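Long-range contacts in 47 KDA membrane antigen (Treponema pallidum, PDB 1O75), which binds penicillin and has zinc-dependent carboxypeptidase activity on synthetic depsipeptides, possibly acting as a D,D-carboxypeptidase that lowers peptidoglycan cross-linking: residues 10-15 with 155-160; 337-342 with 351-356; 341-346 with 396-401; 345-350 with 383-388; 372-377 with 388-393. The protein carries 2 engineered substitutions. All blocks are in the same frame, centred on the assembly; numbering follows the deposited sequence.

Contact 1 (10-15 with 155-160); sequences YGYATL and MKFVPV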
# COMPACT_ATOMS: atom_id res chain seq x y z
N TYR B 10 -39.13 -3.03 -13.91
CA TYR B 10 -37.73 -3.26 -13.63
C TYR B 10 -37.02 -2.06 -13.02
O TYR B 10 -37.26 -0.92 -13.41
CB TYR B 10 -37.01 -3.67 -14.92
CG TYR B 10 -37.57 -4.94 -15.54
CD1 TYR B 10 -38.65 -4.89 -16.42
CD2 TYR B 10 -37.01 -6.18 -15.25
CE1 TYR B 10 -39.16 -6.06 -16.99
CE2 TYR B 10 -37.50 -7.34 -15.81
CZ TYR B 10 -38.57 -7.28 -16.68
OH TYR B 10 -39.05 -8.44 -17.23
N GLY B 11 -36.15 -2.32 -12.04
CA GLY B 11 -35.42 -1.25 -11.39
C GLY B 11 -34.55 -1.76 -10.26
O GLY B 11 -34.13 -2.93 -10.24
N TYR B 12 -34.26 -0.87 -9.31
CA TYR B 12 -33.44 -1.21 -8.16
C TYR B 12 -34.25 -1.17 -6.89
O TYR B 12 -35.18 -0.37 -6.75
CB TYR B 12 -32.26 -0.23 -8.04
CG TYR B 12 -31.19 -0.44 -9.08
CD1 TYR B 12 -30.41 -1.59 -9.08
CD2 TYR B 12 -30.97 0.52 -10.08
CE1 TYR B 12 -29.43 -1.79 -10.05
CE2 TYR B 12 -29.99 0.32 -11.06
CZ TYR B 12 -29.22 -0.84 -11.04
OH TYR B 12 -28.27 -1.06 -12.01
N ALA B 13 -33.88 -2.05 -5.96
CA ALA B 13 -34.56 -2.13 -4.68
C ALA B 13 -33.52 -2.33 -3.59
O ALA B 13 -32.43 -2.85 -3.84
CB ALA B 13 -35.56 -3.28 -4.67
N THR B 14 -33.86 -1.94 -2.37
CA THR B 14 -32.97 -2.05 -1.24
C THR B 14 -33.30 -3.32 -0.47
O THR B 14 -34.41 -3.45 0.03
CB THR B 14 -33.11 -0.82 -0.33
OG1 THR B 14 -32.65 0.33 -1.04
CG2 THR B 14 -32.29 -0.97 0.94
N LEU B 15 -32.34 -4.25 -0.41
CA LEU B 15 -32.55 -5.51 0.31
C LEU B 15 -31.54 -5.71 1.43
O LEU B 15 -30.34 -5.41 1.28
CB LEU B 15 -32.44 -6.72 -0.66
CG LEU B 15 -33.57 -7.09 -1.63
CD1 LEU B 15 -33.85 -5.94 -2.58
CD2 LEU B 15 -33.17 -8.36 -2.41
N MET B 155 -27.84 -3.98 0.88
CA MET B 155 -27.51 -3.26 -0.33
C MET B 155 -28.63 -2.35 -0.82
O MET B 155 -29.79 -2.76 -0.90
CB MET B 155 -27.11 -4.28 -1.41
CG MET B 155 -25.84 -5.07 -1.03
SD MET B 155 -25.83 -6.70 -1.79
CE MET B 155 -26.78 -7.59 -0.53
N LYS B 156 -28.27 -1.12 -1.15
CA LYS B 156 -29.27 -0.15 -1.61
C LYS B 156 -29.77 -0.41 -3.01
O LYS B 156 -30.94 -0.18 -3.30
CB LYS B 156 -28.73 1.29 -1.52
CG LYS B 156 -28.53 1.80 -0.10
CD LYS B 156 -28.23 3.32 -0.08
CE LYS B 156 -26.95 3.64 -0.81
NZ LYS B 156 -26.67 5.13 -0.91
N PHE B 157 -28.88 -0.89 -3.89
CA PHE B 157 -29.22 -1.12 -5.29
C PHE B 157 -29.11 -2.57 -5.81
O PHE B 157 -28.08 -2.99 -6.35
CB PHE B 157 -28.38 -0.19 -6.18
CG PHE B 157 -28.37 1.24 -5.72
CD1 PHE B 157 -29.53 2.02 -5.78
CD2 PHE B 157 -27.22 1.81 -5.18
CE1 PHE B 157 -29.54 3.35 -5.30
CE2 PHE B 157 -27.21 3.13 -4.70
CZ PHE B 157 -28.37 3.90 -4.76
N VAL B 158 -30.19 -3.32 -5.67
CA VAL B 158 -30.26 -4.68 -6.16
C VAL B 158 -31.18 -4.66 -7.39
O VAL B 158 -32.32 -4.23 -7.29
CB VAL B 158 -30.88 -5.63 -5.10
CG1 VAL B 158 -31.02 -7.04 -5.69
CG2 VAL B 158 -30.01 -5.64 -3.83
N PRO B 159 -30.70 -5.13 -8.56
CA PRO B 159 -31.57 -5.12 -9.73
C PRO B 159 -32.70 -6.13 -9.57
O PRO B 159 -32.47 -7.33 -9.34
CB PRO B 159 -30.63 -5.45 -10.88
CG PRO B 159 -29.60 -6.34 -10.23
CD PRO B 159 -29.37 -5.66 -8.89
N VAL B 160 -33.94 -5.65 -9.68
CA VAL B 160 -35.09 -6.54 -9.52
C VAL B 160 -36.16 -6.44 -10.60
O VAL B 160 -36.23 -5.45 -11.36
CB VAL B 160 -35.78 -6.34 -8.15
CG1 VAL B 160 -34.86 -6.78 -7.01
CG2 VAL B 160 -36.19 -4.87 -7.97
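Gly11 O takes the N-H of Val160 in the shortest bond of the contact, 2.8 Å and nearly straight at 173°, while the CA-H of Pro159 leans on the same oxygen. The return bond from Gly11 N to Val160 O completes one hydrogen-bonded antiparallel pair between strands 8-16 and 143-163 of the large mixed sheet in the Tp47 domain a region; Ala13 with Val158 forms the next. Beyond them a beta bulge shifts the register by one residue before Leu15 pairs with Met155. Here Lys156 O is turned close to Ala13 O, an acceptor like itself, and the hydroxyl of Thr14 serves it: OG1 donates over 2.9 Å, lying in the carbonyl plane on a lone pair. With chi1 at -66° this OG1 stands beside its own backbone N, while CG2 rests 3.6 Å from Met155 O. On the face of Tyr12 and Pro159, the tyrosine ring lies against the other strand, CD1 reaching Phe157 CB at 3.8 Å and CE1 reaching Pro159 CB at 3.9 Å. Ala13 CB meets Val160 CG2 at 3.7 Å on the other face, where Leu15 CD1 rides against Val158, crossing it at about a right angle. Tyr20 of helix 17-25 and Phe198 cover that side. A carbonyl displaced by the bulge thus keeps a donor through a side-chain hydroxyl, so the strand can bend at Lys156 while remaining bonded on either side.

Contact 2 (337-342 with 351-356); sequences GNIDIG and GGADAE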
# COMPACT_ATOMS: atom_id res chain seq x y z
N GLY B 337 1.01 -29.45 14.17
CA GLY B 337 2.14 -29.76 15.02
C GLY B 337 2.49 -28.46 15.71
O GLY B 337 1.79 -27.46 15.51
N ASN B 338 3.54 -28.44 16.52
CA ASN B 338 3.92 -27.19 17.17
C ASN B 338 5.38 -26.87 16.93
O ASN B 338 6.27 -27.65 17.26
CB ASN B 338 3.58 -27.22 18.67
CG ASN B 338 2.22 -26.60 18.97
OD1 ASN B 338 1.94 -25.47 18.58
ND2 ASN B 338 1.36 -27.35 19.65
N ILE B 339 5.60 -25.70 16.32
CA ILE B 339 6.92 -25.22 15.95
C ILE B 339 7.57 -24.32 17.02
O ILE B 339 6.87 -23.60 17.74
CB ILE B 339 6.81 -24.47 14.61
CG1 ILE B 339 8.15 -23.84 14.22
CG2 ILE B 339 5.72 -23.41 14.71
CD1 ILE B 339 9.19 -24.85 13.85
N ASP B 340 8.89 -24.37 17.10
CA ASP B 340 9.65 -23.57 18.06
C ASP B 340 10.61 -22.65 17.32
O ASP B 340 11.37 -23.11 16.47
CB ASP B 340 10.46 -24.46 19.00
CG ASP B 340 9.59 -25.38 19.83
OD1 ASP B 340 8.77 -24.87 20.64
OD2 ASP B 340 9.73 -26.61 19.68
N ILE B 341 10.58 -21.37 17.65
CA ILE B 341 11.43 -20.39 17.00
C ILE B 341 12.27 -19.59 18.00
O ILE B 341 11.80 -19.23 19.08
CB ILE B 341 10.58 -19.41 16.16
CG1 ILE B 341 9.83 -20.18 15.07
CG2 ILE B 341 11.47 -18.34 15.54
CD1 ILE B 341 8.74 -19.37 14.40
N GLY B 342 13.52 -19.30 17.63
CA GLY B 342 14.39 -18.54 18.51
C GLY B 342 15.33 -17.64 17.73
O GLY B 342 15.82 -18.02 16.66
N GLY B 351 12.71 -25.39 15.59
CA GLY B 351 12.59 -26.75 16.07
C GLY B 351 11.14 -27.08 16.36
O GLY B 351 10.27 -26.24 16.17
N GLY B 352 10.89 -28.31 16.81
CA GLY B 352 9.53 -28.71 17.14
C GLY B 352 8.71 -29.24 15.98
O GLY B 352 7.63 -29.81 16.18
N ALA B 353 9.20 -29.06 14.76
CA ALA B 353 8.48 -29.52 13.58
C ALA B 353 9.28 -30.53 12.77
O ALA B 353 10.50 -30.61 12.86
CB ALA B 353 8.10 -28.34 12.70
N ASP B 354 8.55 -31.30 11.97
CA ASP B 354 9.12 -32.33 11.10
C ASP B 354 10.10 -31.70 10.11
O ASP B 354 10.21 -30.48 10.02
CB ASP B 354 7.97 -33.02 10.36
CG ASP B 354 8.41 -34.20 9.53
OD1 ASP B 354 9.08 -34.00 8.49
OD2 ASP B 354 8.08 -35.34 9.92
N ALA B 355 10.83 -32.55 9.39
CA ALA B 355 11.79 -32.07 8.39
C ALA B 355 11.04 -31.82 7.09
O ALA B 355 11.27 -30.82 6.42
CB ALA B 355 12.87 -33.11 8.19
N GLU B 356 10.15 -32.74 6.73
CA GLU B 356 9.38 -32.60 5.50
C GLU B 356 8.44 -31.41 5.60
O GLU B 356 8.22 -30.70 4.61
CB GLU B 356 8.54 -33.86 5.24
CG GLU B 356 7.56 -33.69 4.09
CD GLU B 356 6.66 -34.89 3.89
OE1 GLU B 356 5.96 -35.29 4.84
OE2 GLU B 356 6.65 -35.44 2.76
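Asp340 and Gly351 form an antiparallel hydrogen-bonded pair at the open end of the hairpin made by strands 340-344 and 347-351, and past it Gly352 (phi 86°) turns the chain out of the strand. Gly351 N donates its N-H to Asp340 O at 2.8 Å, in the carbonyl plane and at 164°. The reverse bond, Asp340 N to Gly351 O, is modelled at 2.5 Å, a doubtfully short length. Side chains contribute on both sides of this pair. The carboxylate of Asp340 extends past the glycines, its OD2 lying 3.3 Å from Gly352 CA, where no side chain stands in the way. Ile339 reaches the other way: CG1 is anti to the backbone N (chi1 175°), and the chain then bends so that CD1 comes to the methyl CB of Ala353 at 3.8 Å. Ile350 of the neighbouring strand packs on the same isoleucine. With one bonded pair and a small apolar patch at the surface, the contact relies mainly on backbone polarity, and side-chainless residues let the aspartate carboxylate lie close to the turning main chain.

Contact 3 (341-346 with 396-401); sequences IGLKGK and YTVEVR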
# COMPACT_ATOMS: atom_id res chain seq x y z
N ILE B 341 10.58 -21.37 17.65
CA ILE B 341 11.43 -20.39 17.00
C ILE B 341 12.27 -19.59 18.00
O ILE B 341 11.80 -19.23 19.08
CB ILE B 341 10.58 -19.41 16.16
CG1 ILE B 341 9.83 -20.18 15.07
CG2 ILE B 341 11.47 -18.34 15.54
CD1 ILE B 341 8.74 -19.37 14.40
N GLY B 342 13.52 -19.30 17.63
CA GLY B 342 14.39 -18.54 18.51
C GLY B 342 15.33 -17.64 17.73
O GLY B 342 15.82 -18.02 16.66
N LEU B 343 15.57 -16.44 18.25
CA LEU B 343 16.46 -15.47 17.60
C LEU B 343 17.66 -15.12 18.48
O LEU B 343 17.50 -14.69 19.63
CB LEU B 343 15.68 -14.19 17.26
CG LEU B 343 14.56 -14.32 16.22
CD1 LEU B 343 13.70 -13.06 16.25
CD2 LEU B 343 15.16 -14.56 14.85
N LYS B 344 18.86 -15.28 17.93
CA LYS B 344 20.08 -14.99 18.67
C LYS B 344 21.14 -14.44 17.72
O LYS B 344 21.65 -15.15 16.85
CB LYS B 344 20.59 -16.26 19.35
CG LYS B 344 21.75 -16.06 20.31
CD LYS B 344 22.15 -17.38 20.94
CE LYS B 344 23.24 -17.19 21.99
NZ LYS B 344 23.62 -18.50 22.62
N GLY B 345 21.47 -13.16 17.91
CA GLY B 345 22.46 -12.53 17.05
C GLY B 345 21.94 -12.49 15.62
O GLY B 345 21.03 -11.71 15.31
N LYS B 346 22.52 -13.32 14.76
CA LYS B 346 22.12 -13.41 13.36
C LYS B 346 21.59 -14.82 13.11
O LYS B 346 21.60 -15.31 11.98
CB LYS B 346 23.32 -13.14 12.44
CG LYS B 346 23.98 -11.79 12.64
CD LYS B 346 25.09 -11.56 11.62
CE LYS B 346 25.71 -10.18 11.77
NZ LYS B 346 26.86 -9.96 10.86
N TYR B 396 10.55 -9.65 18.16
CA TYR B 396 10.26 -9.60 16.74
C TYR B 396 9.13 -10.55 16.36
O TYR B 396 8.82 -11.50 17.09
CB TYR B 396 11.49 -9.98 15.91
CG TYR B 396 12.67 -9.06 16.06
CD1 TYR B 396 13.56 -9.19 17.13
CD2 TYR B 396 12.93 -8.08 15.11
CE1 TYR B 396 14.68 -8.35 17.25
CE2 TYR B 396 14.04 -7.24 15.22
CZ TYR B 396 14.91 -7.38 16.29
OH TYR B 396 16.02 -6.57 16.37
N THR B 397 8.51 -10.29 15.22
CA THR B 397 7.45 -11.16 14.72
C THR B 397 8.13 -11.99 13.65
O THR B 397 8.90 -11.45 12.84
CB THR B 397 6.30 -10.35 14.08
OG1 THR B 397 5.65 -9.56 15.08
CG2 THR B 397 5.27 -11.30 13.44
N VAL B 398 7.89 -13.30 13.68
CA VAL B 398 8.45 -14.21 12.70
C VAL B 398 7.30 -14.95 12.02
O VAL B 398 6.55 -15.68 12.67
CB VAL B 398 9.36 -15.29 13.33
CG1 VAL B 398 9.98 -16.16 12.24
CG2 VAL B 398 10.45 -14.64 14.16
N GLU B 399 7.15 -14.73 10.72
CA GLU B 399 6.10 -15.41 9.99
C GLU B 399 6.74 -16.55 9.21
O GLU B 399 7.75 -16.36 8.53
CB GLU B 399 5.38 -14.46 9.02
CG GLU B 399 4.33 -15.19 8.19
CD GLU B 399 3.49 -14.26 7.34
OE1 GLU B 399 2.83 -13.37 7.91
OE2 GLU B 399 3.48 -14.43 6.10
N VAL B 400 6.15 -17.73 9.33
CA VAL B 400 6.67 -18.89 8.62
C VAL B 400 5.64 -19.37 7.61
O VAL B 400 4.51 -19.68 7.98
CB VAL B 400 6.97 -20.06 9.58
CG1 VAL B 400 7.43 -21.28 8.80
CG2 VAL B 400 8.04 -19.63 10.58
N ARG B 401 6.03 -19.39 6.35
CA ARG B 401 5.15 -19.86 5.29
C ARG B 401 5.54 -21.29 4.93
O ARG B 401 6.69 -21.55 4.57
CB ARG B 401 5.25 -18.96 4.06
CG ARG B 401 4.54 -17.62 4.22
CD ARG B 401 4.59 -16.81 2.94
NE ARG B 401 5.92 -16.27 2.69
CZ ARG B 401 6.43 -15.21 3.30
NH1 ARG B 401 5.73 -14.56 4.23
NH2 ARG B 401 7.66 -14.81 3.00
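Apolar contacts alone join the two segments, for no hydrogen bond spans them: strands 341-344 and 396-401 belong to different sheets, their axes 9.3 Å apart at closest and 131° between their directions. Ile341 and Val398 reach toward each other tip to tip, CD1 to CG1 at 4.1 Å. The same CD1 continues to Val400 CG2 at 3.9 Å, but there the two side chains slide past each other in opposite directions. Val398 sets CG1 anti to its N (chi1 -177°), which leaves CG2 to meet Ile341 CG2 at 4.1 Å and Leu343 CD1 at 4.2 Å. Leu343 crosses Tyr396 at about a right angle, with CD1 3.8 Å from the tyrosine CB and 4.0 Å from its ring CD1, approaching the ring obliquely. Leu348 and Val412 close in around these groups.

Polar groups sit apart from that core. Tyr396 OH takes the backbone N-H of Thr391, and its ring meets Phe390 edge to face. Glu399, turned away from strand 341-344, forms a salt bridge from OE2 to Arg401 NH1 at 2.9 Å. The oxygen lies in the guanidinium plane, although the nitrogen stands above the carboxylate plane. Asp364 and Asp376 also bridge to Arg401, and Arg409 to Glu399. The alternation divides strand 396-401 into a hydrocarbon face toward the core of an immunoglobulin-like sandwich and a charged face in which the acids probably balance the arginine's charge and fix the direction of its guanidinium.

Contact 4 (345-350 with 383-388); sequences GKVLTI and QNVLSA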
# COMPACT_ATOMS: atom_id res chain seq x y z
N GLY B 345 21.47 -13.16 17.91
CA GLY B 345 22.46 -12.53 17.05
C GLY B 345 21.94 -12.49 15.62
O GLY B 345 21.03 -11.71 15.31
N LYS B 346 22.52 -13.32 14.76
CA LYS B 346 22.12 -13.41 13.36
C LYS B 346 21.59 -14.82 13.11
O LYS B 346 21.60 -15.31 11.98
CB LYS B 346 23.32 -13.14 12.44
CG LYS B 346 23.98 -11.79 12.64
CD LYS B 346 25.09 -11.56 11.62
CE LYS B 346 25.71 -10.18 11.77
NZ LYS B 346 26.86 -9.96 10.86
N VAL B 347 21.13 -15.46 14.18
CA VAL B 347 20.65 -16.84 14.07
C VAL B 347 19.18 -17.05 14.42
O VAL B 347 18.69 -16.61 15.46
CB VAL B 347 21.48 -17.76 14.98
CG1 VAL B 347 21.12 -19.22 14.73
CG2 VAL B 347 22.96 -17.51 14.75
N LEU B 348 18.49 -17.75 13.53
CA LEU B 348 17.08 -18.09 13.71
C LEU B 348 17.03 -19.60 13.94
O LEU B 348 17.41 -20.38 13.06
CB LEU B 348 16.27 -17.69 12.46
CG LEU B 348 14.87 -18.27 12.26
CD1 LEU B 348 14.04 -18.14 13.52
CD2 LEU B 348 14.20 -17.53 11.10
N THR B 349 16.58 -20.00 15.12
CA THR B 349 16.52 -21.42 15.44
C THR B 349 15.10 -21.98 15.33
O THR B 349 14.18 -21.53 16.02
CB THR B 349 17.07 -21.69 16.87
OG1 THR B 349 18.45 -21.33 16.92
CG2 THR B 349 16.92 -23.16 17.23
N ILE B 350 14.94 -22.98 14.47
CA ILE B 350 13.65 -23.61 14.24
C ILE B 350 13.63 -25.08 14.68
O ILE B 350 14.41 -25.90 14.20
CB ILE B 350 13.25 -23.54 12.76
CG1 ILE B 350 12.92 -22.09 12.39
CG2 ILE B 350 12.06 -24.44 12.49
CD1 ILE B 350 12.33 -21.94 11.02
N GLN B 383 19.22 -24.42 13.01
CA GLN B 383 19.71 -23.05 13.11
C GLN B 383 19.85 -22.41 11.73
O GLN B 383 20.27 -23.05 10.77
CB GLN B 383 21.05 -23.02 13.84
CG GLN B 383 20.99 -23.59 15.25
CD GLN B 383 22.35 -23.65 15.93
OE1 GLN B 383 23.04 -22.63 16.03
NE2 GLN B 383 22.75 -24.83 16.39
N ASN B 384 19.49 -21.13 11.63
CA ASN B 384 19.54 -20.41 10.37
C ASN B 384 20.19 -19.03 10.52
O ASN B 384 19.60 -18.12 11.08
CB ASN B 384 18.13 -20.24 9.82
CG ASN B 384 17.38 -21.55 9.69
OD1 ASN B 384 17.38 -22.18 8.63
ND2 ASN B 384 16.75 -21.99 10.78
N VAL B 385 21.42 -18.90 10.02
CA VAL B 385 22.13 -17.62 10.09
C VAL B 385 21.55 -16.74 8.99
O VAL B 385 21.45 -17.17 7.83
CB VAL B 385 23.65 -17.80 9.87
CG1 VAL B 385 24.36 -16.45 9.97
CG2 VAL B 385 24.22 -18.78 10.90
N LEU B 386 21.17 -15.52 9.34
CA LEU B 386 20.56 -14.61 8.37
C LEU B 386 21.26 -13.26 8.22
O LEU B 386 22.10 -12.87 9.04
CB LEU B 386 19.09 -14.39 8.75
CG LEU B 386 18.23 -15.66 8.89
CD1 LEU B 386 16.93 -15.33 9.60
CD2 LEU B 386 17.96 -16.23 7.51
N SER B 387 20.90 -12.55 7.14
CA SER B 387 21.45 -11.24 6.83
C SER B 387 20.81 -10.19 7.72
O SER B 387 20.18 -9.25 7.23
CB SER B 387 21.18 -10.87 5.37
OG SER B 387 21.75 -11.79 4.47
N ALA B 388 20.95 -10.35 9.03
CA ALA B 388 20.36 -9.41 9.96
C ALA B 388 20.85 -9.62 11.38
O ALA B 388 21.23 -10.72 11.77
CB ALA B 388 18.84 -9.50 9.90
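Leu348 O is gripped twice by Asn384 where strands 347-350 and 383-385 pair antiparallel in the three-stranded sheet of an immunoglobulin-like sandwich. The side-chain amide supplies the straighter bond, ND2 to Leu348 O at 2.9 Å and 162°, with the oxygen in the amide plane. Asn384 N reaches that oxygen too, in a weak bond bent to 129°. A chi1 of -55° holds the amide of Asn384 beside its own backbone N, which brings both donors onto one acceptor. Leu348 N answers to Asn384 O at 2.7 Å, and Leu386 N continues the pairing to Lys346 O, also at 2.7 Å. Inside the sandwich Leu386 CD1 settles 3.8 Å from both CB and CD2 of Leu348. Across the other face Gln383 lies alongside Thr349, pointing the same way, its CG 3.8 Å from OG1. Val347 joins them there, CG1 touching Gln383 CB at 3.9 Å and CG2 touching Val385 CG2 at 4.2 Å. The aliphatic part of Lys346 runs past Ala388 O, and its NZ makes a long, weak ion pair with Asp389. Ile341, Leu343 and Val374 form the next layer inside. On the Asn384 amide, Ser380 N occupies OD1, fixing the flip that turns ND2 to Leu348 O.

Contact 5 (372-377 with 388-393); sequences KLVSDQ and ADFTPG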
# COMPACT_ATOMS: atom_id res chain seq x y z
N LYS B 372 10.62 -4.79 7.56
CA LYS B 372 11.15 -6.15 7.67
C LYS B 372 12.66 -6.18 7.66
O LYS B 372 13.30 -5.48 6.88
CB LYS B 372 10.63 -7.03 6.52
CG LYS B 372 9.15 -7.36 6.58
CD LYS B 372 8.71 -8.12 5.34
CE LYS B 372 7.21 -8.39 5.37
NZ LYS B 372 6.72 -8.99 4.09
N LEU B 373 13.24 -6.99 8.55
CA LEU B 373 14.69 -7.15 8.60
C LEU B 373 15.01 -8.32 7.69
O LEU B 373 16.07 -8.37 7.06
CB LEU B 373 15.16 -7.48 10.02
CG LEU B 373 14.80 -6.53 11.16
CD1 LEU B 373 15.66 -6.89 12.36
CD2 LEU B 373 15.04 -5.07 10.77
N VAL B 374 14.08 -9.26 7.63
CA VAL B 374 14.22 -10.47 6.82
C VAL B 374 12.97 -10.63 5.95
O VAL B 374 11.85 -10.62 6.45
CB VAL B 374 14.36 -11.71 7.75
CG1 VAL B 374 14.36 -12.98 6.94
CG2 VAL B 374 15.64 -11.59 8.57
N SER B 375 13.16 -10.76 4.64
CA SER B 375 12.05 -10.94 3.72
C SER B 375 12.15 -12.21 2.91
O SER B 375 13.11 -12.41 2.17
CB SER B 375 11.94 -9.77 2.74
OG SER B 375 11.31 -8.66 3.34
N ASP B 376 11.16 -13.08 3.07
CA ASP B 376 11.09 -14.34 2.35
C ASP B 376 12.40 -15.11 2.29
O ASP B 376 12.85 -15.49 1.21
CB ASP B 376 10.59 -14.07 0.93
CG ASP B 376 10.04 -15.31 0.27
OD1 ASP B 376 9.27 -16.02 0.95
OD2 ASP B 376 10.36 -15.55 -0.91
N GLN B 377 13.02 -15.33 3.44
CA GLN B 377 14.28 -16.06 3.49
C GLN B 377 14.04 -17.55 3.69
O GLN B 377 13.40 -17.96 4.66
CB GLN B 377 15.17 -15.54 4.63
CG GLN B 377 15.82 -14.21 4.32
CD GLN B 377 16.60 -14.25 3.03
OE1 GLN B 377 17.52 -15.06 2.87
NE2 GLN B 377 16.24 -13.39 2.09
N ALA B 388 20.95 -10.35 9.03
CA ALA B 388 20.36 -9.41 9.96
C ALA B 388 20.85 -9.62 11.38
O ALA B 388 21.23 -10.72 11.77
CB ALA B 388 18.84 -9.50 9.90
N ASP B 389 20.83 -8.54 12.15
CA ASP B 389 21.25 -8.58 13.54
C ASP B 389 20.03 -8.34 14.39
O ASP B 389 19.41 -7.28 14.31
CB ASP B 389 22.30 -7.49 13.79
CG ASP B 389 23.62 -7.78 13.10
OD1 ASP B 389 24.35 -8.68 13.58
OD2 ASP B 389 23.92 -7.11 12.08
N PHE B 390 19.67 -9.32 15.19
CA PHE B 390 18.50 -9.20 16.05
C PHE B 390 18.88 -8.57 17.39
O PHE B 390 19.64 -9.14 18.17
CB PHE B 390 17.85 -10.57 16.24
CG PHE B 390 17.41 -11.21 14.95
CD1 PHE B 390 16.43 -10.62 14.15
CD2 PHE B 390 18.01 -12.39 14.50
CE1 PHE B 390 16.05 -11.19 12.94
CE2 PHE B 390 17.64 -12.97 13.29
CZ PHE B 390 16.66 -12.37 12.50
N THR B 391 18.33 -7.39 17.63
CA THR B 391 18.58 -6.65 18.86
C THR B 391 18.10 -7.41 20.09
O THR B 391 16.89 -7.57 20.31
CB THR B 391 17.86 -5.28 18.84
OG1 THR B 391 18.27 -4.54 17.69
CG2 THR B 391 18.19 -4.48 20.10
N PRO B 392 19.05 -7.91 20.92
CA PRO B 392 18.69 -8.65 22.13
C PRO B 392 17.67 -7.87 22.96
O PRO B 392 17.74 -6.64 23.05
CB PRO B 392 20.03 -8.81 22.84
CG PRO B 392 20.97 -9.00 21.68
CD PRO B 392 20.51 -7.91 20.72
N GLY B 393 16.72 -8.59 23.54
CA GLY B 393 15.69 -7.95 24.34
C GLY B 393 14.52 -7.47 23.50
O GLY B 393 13.46 -7.14 24.03
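Val374 spreads CG2 between two neighbours, 4.0 Å from the methyl CB of Ala388 and 4.1 Å from Phe390 CZ. It crosses Phe390 at about a right angle, its methyl coming obliquely to the ring. A chi1 of 174° sets CG2 anti to the carbonyl carbon, and this turns the branch toward both Ala388 and Phe390. Leu373 works from the adjacent position: CD1 reaches Phe390 CD1 at 4.2 Å, again obliquely, and CB lies 4.2 Å from Ala388 CB. Two consecutive residues can aim at the same partners because Leu373 and Val374 form a classic beta bulge opposite Val365. Phe390 points its far end at this bulge, while the backbone of Phe390 bonds with that of Gly345. No hydrogen bond links the two segments, so the join is essentially apolar, with distances at the loose end of van der Waals contact. Farther along, a G1 bulge at Asp376 and Gln377 opposite Val363 bends the chain again. Leu373 also packs on Phe225 of the second subunit. The whole is an edge strand, 372-378, closed over by the connection that passes from one sheet to the other of an immunoglobulin-like beta sandwich.

In the fold
Contact 1 comes first, closing a span of 139 residues near the N terminus by joining strand 8-16 to strand 143-163. The other four lie on the opposite side of the chain's centre, their centres 51 to 57 Å from the centre of contact 1, in the C-terminal sandwich. Contact 2 closes the short hairpin of strands 340-344 and 347-351. Contact 3 starts from the same first strand but bridges the sheets to strand 396-401. Contact 4 crosses contact 2, adding strand 382-385 to that three-stranded sheet. Contact 5 crosses contact 4 and nests within the loop closed by contact 3, linking the edge of the four-stranded sheet to the connection before strand 396-401.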